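Local structure of beta-hexosaminidase Amuc_2018 (Akkermansia muciniphila, 6JEB) at residues M96-R101 with H125-D130; I188-H193 with V252-D257. The protein hydrolyses terminal non-reducing N-acetylglucosamine and N-acetylgalactosamine residues from glycans and chitobiose, as a zinc-binding glycoside hydrolase of family 20. All blocks are in the same frame, centred on the assembly; numbering follows the deposited sequence.

Contact 1. Residues M96-R101 with H125-D130; sequences MVDPAR and HLHLTD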
loop_
_atom_site.group_PDB
_atom_site.type_symbol
_atom_site.label_atom_id
_atom_site.label_comp_id
_atom_site.label_asym_id
_atom_site.label_seq_id
_atom_site.Cartn_x
_atom_site.Cartn_y
_atom_site.Cartn_z
ATOM N N MET A 96 0.730 0.349 1.802
ATOM C CA MET A 96 1.476 1.525 1.376
ATOM C C MET A 96 2.228 2.089 2.569
ATOM O O MET A 96 1.643 2.283 3.641
ATOM C CB MET A 96 0.554 2.609 0.812
ATOM C CG MET A 96 1.315 3.833 0.280
ATOM S SD MET A 96 0.338 5.339 0.379
ATOM C CE MET A 96 0.602 5.730 2.117
ATOM N N VAL A 97 3.519 2.348 2.384
ATOM C CA VAL A 97 4.306 3.083 3.365
ATOM C C VAL A 97 4.516 4.503 2.864
ATOM O O VAL A 97 4.407 4.794 1.666
ATOM C CB VAL A 97 5.648 2.393 3.713
ATOM C CG1 VAL A 97 5.394 1.087 4.445
ATOM C CG2 VAL A 97 6.502 2.181 2.455
ATOM N N ASP A 98 4.825 5.401 3.801
ATOM C CA ASP A 98 4.852 6.842 3.559
ATOM C C ASP A 98 6.194 7.412 4.007
ATOM O O ASP A 98 6.274 8.183 4.972
ATOM C CB ASP A 98 3.684 7.500 4.296
ATOM C CG ASP A 98 3.569 8.996 4.042
ATOM O OD1 ASP A 98 4.291 9.555 3.180
ATOM O OD2 ASP A 98 2.718 9.609 4.722
ATOM N N PRO A 99 7.279 7.064 3.309
ATOM C CA PRO A 99 8.575 7.660 3.662
ATOM C C PRO A 99 8.640 9.142 3.354
ATOM O O PRO A 99 9.515 9.826 3.898
ATOM C CB PRO A 99 9.578 6.860 2.822
ATOM C CG PRO A 99 8.759 6.408 1.621
ATOM C CD PRO A 99 7.393 6.102 2.196
ATOM N N ALA A 100 7.737 9.666 2.510
ATOM C CA ALA A 100 7.696 11.110 2.288
ATOM C C ALA A 100 7.483 11.861 3.596
ATOM O O ALA A 100 8.140 12.878 3.850
ATOM C CB ALA A 100 6.586 11.463 1.298
ATOM N N ARG A 101 6.558 11.384 4.435
ATOM C CA ARG A 101 6.285 12.076 5.693
ATOM C C ARG A 101 7.349 11.792 6.745
ATOM O O ARG A 101 7.788 12.708 7.449
ATOM C CB ARG A 101 4.896 11.700 6.214
ATOM C CG ARG A 101 3.776 12.604 5.687
ATOM C CD ARG A 101 3.757 12.693 4.151
ATOM N NE ARG A 101 2.625 13.502 3.717
ATOM C CZ ARG A 101 1.384 13.034 3.591
ATOM N NH1 ARG A 101 1.123 11.751 3.834
ATOM N NH2 ARG A 101 0.403 13.846 3.223
ATOM N N HIS A 125 3.546 -0.423 -1.866
ATOM C CA HIS A 125 3.412 0.869 -2.522
ATOM C C HIS A 125 4.205 1.888 -1.707
ATOM O O HIS A 125 4.052 1.966 -0.482
ATOM C CB HIS A 125 1.900 1.147 -2.583
ATOM C CG HIS A 125 1.485 2.558 -2.870
ATOM N ND1 HIS A 125 0.173 2.955 -2.715
ATOM C CD2 HIS A 125 2.169 3.658 -3.273
ATOM C CE1 HIS A 125 0.067 4.241 -3.004
ATOM N NE2 HIS A 125 1.262 4.691 -3.344
ATOM N N LEU A 126 5.113 2.607 -2.376
ATOM C CA LEU A 126 5.970 3.605 -1.731
ATOM C C LEU A 126 5.438 5.004 -2.035
ATOM O O LEU A 126 5.526 5.474 -3.176
ATOM C CB LEU A 126 7.408 3.501 -2.237
ATOM C CG LEU A 126 8.082 2.135 -2.162
ATOM C CD1 LEU A 126 9.487 2.207 -2.768
ATOM C CD2 LEU A 126 8.122 1.631 -0.721
ATOM N N HIS A 127 4.932 5.684 -1.010
ATOM C CA HIS A 127 4.510 7.077 -1.159
ATOM C C HIS A 127 5.775 7.912 -0.986
ATOM O O HIS A 127 6.152 8.296 0.124
ATOM C CB HIS A 127 3.442 7.428 -0.130
ATOM C CG HIS A 127 2.788 8.749 -0.375
ATOM N ND1 HIS A 127 1.792 8.925 -1.315
ATOM C CD2 HIS A 127 2.988 9.962 0.195
ATOM C CE1 HIS A 127 1.411 10.191 -1.315
ATOM N NE2 HIS A 127 2.121 10.840 -0.407
ATOM N N LEU A 128 6.467 8.154 -2.101
ATOM C CA LEU A 128 7.823 8.694 -2.069
ATOM C C LEU A 128 7.871 10.212 -1.969
ATOM O O LEU A 128 8.932 10.760 -1.632
ATOM C CB LEU A 128 8.579 8.265 -3.329
ATOM C CG LEU A 128 8.944 6.777 -3.411
ATOM C CD1 LEU A 128 9.276 6.381 -4.850
ATOM C CD2 LEU A 128 10.119 6.448 -2.495
ATOM N N THR A 129 6.776 10.903 -2.303
ATOM C CA THR A 129 6.785 12.354 -2.438
ATOM C C THR A 129 5.534 12.945 -1.806
ATOM O O THR A 129 4.439 12.392 -1.937
ATOM C CB THR A 129 6.868 12.790 -3.919
ATOM O OG1 THR A 129 5.621 12.540 -4.572
ATOM C CG2 THR A 129 7.969 12.038 -4.664
ATOM N N ASP A 130 5.696 14.077 -1.129
ATOM C CA ASP A 130 4.544 14.794 -0.595
ATOM C C ASP A 130 4.969 16.212 -0.219
ATOM O O ASP A 130 5.993 16.714 -0.700
ATOM C CB ASP A 130 3.897 14.020 0.568
ATOM C CG ASP A 130 2.400 14.269 0.652
ATOM O OD1 ASP A 130 2.010 15.377 1.085
ATOM O OD2 ASP A 130 1.614 13.375 0.248
#
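R101 and D130 make the charged link between the two segments. The D130 carboxylate lies over one face of the R101 guanidinium, the planes 36° apart, so the salt bridge from NH2 to D130 OD1 (3.1 Å) reaches across a face instead of running edge to edge. In its own plane the guanidinium turns NH1 to D98 OD2, a salt bridge of 2.8 Å met on the syn side; OD2 also accepts from the backbone of A401, and R101 NE is taken by Q132. D98 OD1 receives R101 N from above the carboxylate plane, an Asx motif that starts the turn after the strand. D130 OD2 uses its anti lone pair to accept H127 NE2 at 2.7 Å, almost straight and in the imidazole plane.

Backbone bonds of the parallel strand pair come next. V97 N donates to H125 O and H127 N to V97 O, both at 2.9 Å; beyond the end of strand 92-97, A100 N still donates to H127 O.

Sulfur and carbon contacts fill the rest. With CG anti to its backbone N (chi1 -177°), M96 runs alongside H125 and lays CG 3.3 Å from the ring centroid, a CH-pi contact over the face. The extended chi2 keeps SD over the same ring, a sulfur-aromatic contact 3.9 Å from the H125 centroid, and brings it near H127 CB; the bend at chi3 places only CE. On the other side of the sheet V97 CG2 meets L126 CD2, while the A100 methyl packs on the turn 128-130.

D130 belongs to the charge relay and R101 binds substrate, so this is part of the active site, at the C-terminal ends of two TIM-barrel strands. Contacts from R101, H127 and H193 hold the D130 carboxylate in position and orientation.

Contact 2. Residues I188-H193 with V252-D257; sequences IDMPGH and VHLGGD. With ACM (acetamide), chain C.
D189 and D257 bring their carboxylates together nearly coplanar, with D189 OD2 2.6 Å from D257 OD1, an unusually close approach of two acid oxygens. The other oxygen of the substrate-binding D257, OD2, accepts from acetamide N at 2.5 Å, a distance so short that its exact value is doubtful. D189 CG stands anti to its backbone N (chi1 -162°), which sends the carboxylate across to the glycine turn, where OD1 takes G256 N at 3.1 Å from above its plane. A water joins D189 OD1, G192 N and D257 O. The charge-relay H193 sets its ring nearly parallel to the D257 carboxylate, the planes 4° apart, with D257 O at the ring edge; its nitrogens bond to D130 and E258.

Backbone bonds also cross: I188 N donates to H253 O (2.9 Å), and M190 N meets L254 O with the donor tilted 34° from the carbonyl plane. G255 N, in the plane of the H253 ring, donates to ND1 and ties the imidazole to the turn. Furthest out, M190 CE rests on L254 CD2 at 3.8 Å, and a cis peptide before P191 turns the chain.

I188 leans on helix 230-246, M190 and L254 reach helix 282-299, and strand 303-307 backs L254 and D257, so the loop after strand 183-187 and the turn after strand 251-253 pack together against two helices and a neighbouring strand.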
loop_
_atom_site.group_PDB
_atom_site.type_symbol
_atom_site.label_atom_id
_atom_site.label_comp_id
_atom_site.label_asym_id
_atom_site.label_seq_id
_atom_site.Cartn_x
_atom_site.Cartn_y
_atom_site.Cartn_z
ATOM N N ILE A 188 4.645 8.889 -7.400
ATOM C CA ILE A 188 5.060 10.279 -7.559
ATOM C C ILE A 188 3.766 11.080 -7.574
ATOM O O ILE A 188 3.067 11.132 -8.594
ATOM C CB ILE A 188 5.866 10.499 -8.845
ATOM C CG1 ILE A 188 6.974 9.445 -8.994
ATOM C CG2 ILE A 188 6.431 11.924 -8.888
ATOM C CD1 ILE A 188 8.013 9.448 -7.881
ATOM N N ASP A 189 3.415 11.682 -6.440
ATOM C CA ASP A 189 2.107 12.315 -6.318
ATOM C C ASP A 189 2.090 13.633 -7.105
ATOM O O ASP A 189 2.974 14.484 -6.947
ATOM C CB ASP A 189 1.780 12.524 -4.834
ATOM C CG ASP A 189 0.299 12.765 -4.572
ATOM O OD1 ASP A 189 -0.425 13.181 -5.502
ATOM O OD2 ASP A 189 -0.131 12.550 -3.406
ATOM N N MET A 190 1.103 13.786 -7.985
ATOM C CA MET A 190 0.969 14.981 -8.805
ATOM C C MET A 190 -0.500 15.146 -9.160
ATOM O O MET A 190 -1.249 14.164 -9.168
ATOM C CB MET A 190 1.801 14.844 -10.085
ATOM C CG MET A 190 1.441 13.621 -10.904
ATOM S SD MET A 190 2.538 13.388 -12.311
ATOM C CE MET A 190 3.941 12.645 -11.526
ATOM N N PRO A 191 -0.948 16.378 -9.467
ATOM C CA PRO A 191 -0.160 17.611 -9.532
ATOM C C PRO A 191 0.007 18.313 -8.183
ATOM O O PRO A 191 0.797 19.258 -8.101
ATOM C CB PRO A 191 -0.974 18.481 -10.495
ATOM C CG PRO A 191 -2.408 18.077 -10.225
ATOM C CD PRO A 191 -2.340 16.586 -9.917
ATOM N N GLY A 192 -0.716 17.869 -7.157
ATOM C CA GLY A 192 -0.644 18.454 -5.837
ATOM C C GLY A 192 0.240 17.665 -4.896
ATOM O O GLY A 192 1.096 16.876 -5.314
ATOM N N HIS A 193 0.024 17.877 -3.597
ATOM C CA HIS A 193 0.884 17.301 -2.565
ATOM C C HIS A 193 2.355 17.524 -2.906
ATOM O O HIS A 193 3.201 16.634 -2.774
ATOM C CB HIS A 193 0.556 15.823 -2.318
ATOM C CG HIS A 193 -0.607 15.624 -1.395
ATOM N ND1 HIS A 193 -0.469 15.640 -0.023
ATOM C CD2 HIS A 193 -1.928 15.438 -1.641
ATOM C CE1 HIS A 193 -1.651 15.451 0.539
ATOM N NE2 HIS A 193 -2.556 15.327 -0.421
ATOM N N VAL A 252 3.295 3.008 -12.198
ATOM C CA VAL A 252 3.645 4.256 -11.526
ATOM C C VAL A 252 2.356 4.878 -11.013
ATOM O O VAL A 252 1.491 5.281 -11.805
ATOM C CB VAL A 252 4.404 5.224 -12.443
ATOM C CG1 VAL A 252 4.734 6.507 -11.690
ATOM C CG2 VAL A 252 5.680 4.572 -12.957
ATOM N N HIS A 253 2.215 4.939 -9.694
ATOM C CA HIS A 253 1.075 5.599 -9.074
ATOM C C HIS A 253 1.324 7.100 -9.171
ATOM O O HIS A 253 2.373 7.588 -8.735
ATOM C CB HIS A 253 1.003 5.135 -7.620
ATOM C CG HIS A 253 -0.303 5.403 -6.935
ATOM N ND1 HIS A 253 -0.907 6.644 -6.925
ATOM C CD2 HIS A 253 -1.090 4.595 -6.183
ATOM C CE1 HIS A 253 -2.015 6.586 -6.208
ATOM N NE2 HIS A 253 -2.158 5.350 -5.758
ATOM N N LEU A 254 0.401 7.825 -9.803
ATOM C CA LEU A 254 0.542 9.262 -9.998
ATOM C C LEU A 254 -0.154 10.080 -8.916
ATOM O O LEU A 254 -0.140 11.315 -8.980
ATOM C CB LEU A 254 0.010 9.657 -11.381
ATOM C CG LEU A 254 0.717 9.044 -12.593
ATOM C CD1 LEU A 254 0.020 9.505 -13.865
ATOM C CD2 LEU A 254 2.208 9.418 -12.603
ATOM N N GLY A 255 -0.757 9.430 -7.926
ATOM C CA GLY A 255 -1.417 10.169 -6.869
ATOM C C GLY A 255 -2.678 10.859 -7.347
ATOM O O GLY A 255 -3.678 10.201 -7.650
ATOM N N GLY A 256 -2.655 12.186 -7.421
ATOM C CA GLY A 256 -3.817 12.928 -7.863
ATOM C C GLY A 256 -4.790 13.292 -6.767
ATOM O O GLY A 256 -5.850 13.853 -7.065
ATOM N N ASP A 257 -4.465 12.999 -5.511
ATOM C CA ASP A 257 -5.377 13.264 -4.412
ATOM C C ASP A 257 -5.290 14.715 -3.952
ATOM O O ASP A 257 -4.239 15.361 -4.037
ATOM C CB ASP A 257 -5.070 12.341 -3.233
ATOM C CG ASP A 257 -3.630 12.461 -2.743
ATOM O OD1 ASP A 257 -2.709 12.537 -3.580
ATOM O OD2 ASP A 257 -3.420 12.475 -1.514
HETATM C C1 ACM C . -5.230 10.441 0.497
HETATM O O ACM C . -5.668 10.027 1.522
HETATM N N ACM C . -4.768 11.792 0.453
HETATM C C2 ACM C . -5.142 9.616 -0.775
HETATM O O HOH W 1 -2.106 15.534 -6.032
#

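In the fold
Contacts 1 and 2 are both buried at the C-terminal side of the same parallel barrel, their centres 11 Å apart. Contact 1 pairs neighbouring strands 92-97 and 123-127, linked by helix 106-118 in a beta-alpha-beta unit; contact 2 joins the loop following strand 183-187 to strand 251-253 and the turn beyond it. The first is rich in opposed charges, the second sets two acids side by side and touches the bound acetamide. They meet directly: T129 OG1 is bonded to D189 N, and the rings of H125 and H253 stack. D130 of contact 1 and H193 of contact 2 are two of the three charge-relay residues; the third, E258, follows D257.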